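Local coordinates for protein GCN5-related N-acetyltransferase (Kribbella flavida, PDB 4IUS) that probably transfers an acyl group, most likely acetyl from acetyl-CoA, to an acceptor substrate, as GNAT-family N-acetyltransferases do, at residues R75-E80 with L250-G255. The protein carries 1 engineered substitution. Numbering follows the deposited sequence. Where two conformers were deposited one is given.
Sequences RWLSAE and LGDPGG
Trp76 reaches across to residues 252-255 with its indole nitrogen foremost. With CG anti to the backbone N and beside the carbonyl carbon (chi1 174°), the indole is carried toward them, and NE1 gives two weak, bent hydrogen bonds at the ring edge, to Asp252 O (3.0 Å) and Pro253 O (3.2 Å). Gly255, without a side chain, brings its CA over one face in a CH-pi contact, 3.6 Å from Trp76 CD1, and its positive phi also suits glycine. Gly251 comes similarly close, its CA 3.6 Å from Trp76 CZ2.

Beside the indole the backbones pair antiparallel. Ala79 and Leu250 exchange two hydrogen bonds, while Asp252 N gives a nearly straight one to Leu77 O (3.0 Å). Leu250 CD1 makes a loose apolar contact with Ala79 CB (4.2 Å) on the same face of the sheet. Asp252 OD2 receives a water that also accepts from Leu77 N, and its OD1 forms a salt bridge with Arg67.

Strand 78-82 lies between the end of strand 242-251 and strand 44-47, where Ser78 and Glu80 bond to Ala45. Leu77 packs on helix 59-71, Leu250 meets helix 89-95, and Gly251 bonds on to Thr99 of strand 99-109.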
ATOM      1  N   ARG A  75       8.699 -19.618   4.413  1.00  9.63           N
ATOM      2  CA  ARG A  75       7.782 -18.592   3.972  1.00  9.36           C
ATOM      3  C   ARG A  75       7.280 -18.821   2.557  1.00  9.39           C
ATOM      4  O   ARG A  75       8.018 -19.301   1.683  1.00 12.16           O
ATOM      5  CB  ARG A  75       8.427 -17.240   4.083  1.00  9.75           C
ATOM      6  CG  ARG A  75       8.648 -16.868   5.519  1.00 11.86           C
ATOM      7  CD  ARG A  75       9.270 -15.516   5.659  1.00 11.51           C
ATOM      8  NE  ARG A  75       9.748 -15.298   7.025  1.00 11.81           N
ATOM      9  CZ  ARG A  75      10.473 -14.259   7.364  1.00 10.60           C
ATOM     10  NH1 ARG A  75      10.734 -13.307   6.471  1.00 11.77           N
ATOM     11  NH2 ARG A  75      10.935 -14.160   8.593  1.00 12.81           N
ATOM     12  N   TRP A  76       6.041 -18.427   2.356  1.00  9.13           N
ATOM     13  CA  TRP A  76       5.392 -18.514   1.055  1.00  8.34           C
ATOM     14  C   TRP A  76       5.579 -17.238   0.257  1.00  7.74           C
ATOM     15  O   TRP A  76       5.437 -16.139   0.790  1.00  8.36           O
ATOM     16  CB  TRP A  76       3.926 -18.813   1.288  1.00  9.25           C
ATOM     17  CG  TRP A  76       3.060 -18.806   0.074  1.00  8.25           C
ATOM     18  CD1 TRP A  76       2.881 -19.816  -0.825  1.00  9.50           C
ATOM     19  CD2 TRP A  76       2.213 -17.726  -0.373  1.00  9.13           C
ATOM     20  NE1 TRP A  76       1.988 -19.443  -1.794  1.00  9.03           N
ATOM     21  CE2 TRP A  76       1.559 -18.188  -1.559  1.00  8.43           C
ATOM     22  CE3 TRP A  76       1.937 -16.448   0.087  1.00  9.15           C
ATOM     23  CZ2 TRP A  76       0.663 -17.403  -2.269  1.00  9.28           C
ATOM     24  CZ3 TRP A  76       0.997 -15.684  -0.588  1.00 10.98           C
ATOM     25  CH2 TRP A  76       0.369 -16.157  -1.752  1.00  9.12           C
ATOM     26  N   LEU A  77       5.842 -17.389  -1.025  1.00  7.06           N
ATOM     27  CA  LEU A  77       6.122 -16.239  -1.897  1.00  7.00           C
ATOM     28  C   LEU A  77       4.868 -15.664  -2.580  1.00  7.60           C
ATOM     29  O   LEU A  77       4.064 -16.369  -3.165  1.00  8.33           O
ATOM     30  CB  LEU A  77       7.092 -16.671  -2.978  1.00  8.13           C
ATOM     31  CG  LEU A  77       7.520 -15.584  -3.965  1.00  7.83           C
ATOM     32  CD1 LEU A  77       8.321 -14.518  -3.256  1.00  9.28           C
ATOM     33  CD2 LEU A  77       8.340 -16.217  -5.072  1.00 10.61           C
ATOM     34  N   SER A  78       4.724 -14.356  -2.478  1.00  7.31           N
ATOM     35  CA  SER A  78       3.825 -13.533  -3.289  1.00  8.06           C
ATOM     36  C   SER A  78       4.651 -12.451  -3.895  1.00  7.38           C
ATOM     37  O   SER A  78       5.761 -12.172  -3.467  1.00  8.34           O
ATOM     38  CB  SER A  78       2.669 -12.938  -2.479  1.00  9.03           C
ATOM     39  OG  SER A  78       3.115 -12.154  -1.430  1.00  9.91           O
ATOM     40  N   ALA A  79       4.099 -11.807  -4.923  1.00  7.56           N
ATOM     41  CA  ALA A  79       4.769 -10.747  -5.619  1.00  7.80           C
ATOM     42  C   ALA A  79       3.782  -9.619  -5.910  1.00  7.28           C
ATOM     43  O   ALA A  79       2.580  -9.891  -6.146  1.00  8.61           O
ATOM     44  CB  ALA A  79       5.370 -11.245  -6.936  1.00  9.51           C
ATOM     45  N   GLU A  80       4.265  -8.401  -5.894  1.00  9.02           N
ATOM     46  CA  GLU A  80       3.451  -7.236  -6.247  0.70  9.51           C
ATOM     47  C   GLU A  80       4.215  -6.433  -7.287  1.00  9.39           C
ATOM     48  O   GLU A  80       5.351  -6.050  -7.044  1.00 12.70           O
ATOM     49  CB  GLU A  80       3.145  -6.360  -5.043  0.70 11.58           C
ATOM     50  CG  GLU A  80       2.221  -6.972  -3.999  0.70 13.92           C
ATOM     51  CD  GLU A  80       1.697  -5.909  -3.001  0.70 20.58           C
ATOM     52  OE1 GLU A  80       2.073  -4.707  -3.110  0.70 25.41           O
ATOM     53  OE2 GLU A  80       0.891  -6.285  -2.137  0.70 28.72           O
ATOM     54  N   LEU A 250       0.350 -11.368  -7.298  1.00  7.38           N
ATOM     55  CA  LEU A 250       0.602 -12.752  -7.669  1.00  7.90           C
ATOM     56  C   LEU A 250       0.960 -13.597  -6.457  1.00  6.78           C
ATOM     57  O   LEU A 250       1.637 -13.120  -5.545  1.00  8.04           O
ATOM     58  CB  LEU A 250       1.777 -12.850  -8.658  1.00  8.92           C
ATOM     59  CG  LEU A 250       1.666 -11.994  -9.926  1.00  8.33           C
ATOM     60  CD1 LEU A 250       2.425 -10.665  -9.853  1.00 10.42           C
ATOM     61  CD2 LEU A 250       2.146 -12.831 -11.117  1.00 10.39           C
ATOM     62  N   GLY A 251       0.553 -14.855  -6.487  1.00  8.16           N
ATOM     63  CA  GLY A 251       0.963 -15.780  -5.472  1.00  7.64           C
ATOM     64  C   GLY A 251       1.516 -17.090  -6.026  1.00  8.31           C
ATOM     65  O   GLY A 251       1.108 -17.546  -7.083  1.00  9.30           O
ATOM     66  N   ASP A 252       2.401 -17.718  -5.269  1.00  7.81           N
ATOM     67  CA  ASP A 252       2.858 -19.070  -5.548  1.00  8.52           C
ATOM     68  C   ASP A 252       1.767 -20.076  -5.200  1.00  9.25           C
ATOM     69  O   ASP A 252       0.779 -19.779  -4.515  1.00  9.07           O
ATOM     70  CB  ASP A 252       4.137 -19.388  -4.791  1.00  9.88           C
ATOM     71  CG  ASP A 252       5.371 -19.298  -5.631  1.00 10.93           C
ATOM     72  OD1 ASP A 252       5.329 -18.817  -6.764  1.00 12.41           O
ATOM     73  OD2 ASP A 252       6.440 -19.674  -5.098  1.00 11.87           O
ATOM     74  N   PRO A 253       1.962 -21.331  -5.620  1.00 10.10           N
ATOM     75  CA  PRO A 253       0.996 -22.368  -5.266  1.00 11.35           C
ATOM     76  C   PRO A 253       0.928 -22.587  -3.754  1.00 10.25           C
ATOM     77  O   PRO A 253       1.904 -22.361  -3.032  1.00 11.67           O
ATOM     78  CB  PRO A 253       1.544 -23.620  -5.971  1.00 13.31           C
ATOM     79  CG  PRO A 253       2.356 -23.085  -7.087  1.00 15.05           C
ATOM     80  CD  PRO A 253       2.979 -21.817  -6.559  1.00 12.40           C
ATOM     81  N   GLY A 254      -0.213 -23.082  -3.299  1.00 10.12           N
ATOM     82  CA  GLY A 254      -0.392 -23.478  -1.929  1.00 11.86           C
ATOM     83  C   GLY A 254      -0.217 -22.347  -0.938  1.00 10.16           C
ATOM     84  O   GLY A 254      -0.580 -21.209  -1.236  1.00  9.91           O
ATOM     85  N   GLY A 255       0.281 -22.654   0.250  1.00 10.10           N
ATOM     86  CA  GLY A 255       0.563 -21.629   1.238  1.00  9.71           C
ATOM     87  C   GLY A 255      -0.610 -20.693   1.421  1.00  8.88           C
ATOM     88  O   GLY A 255      -1.717 -21.158   1.663  1.00  9.31           O
TER
HETATM   89  O   HOH W   1       6.457 -20.003  -2.252  1.00 13.66           O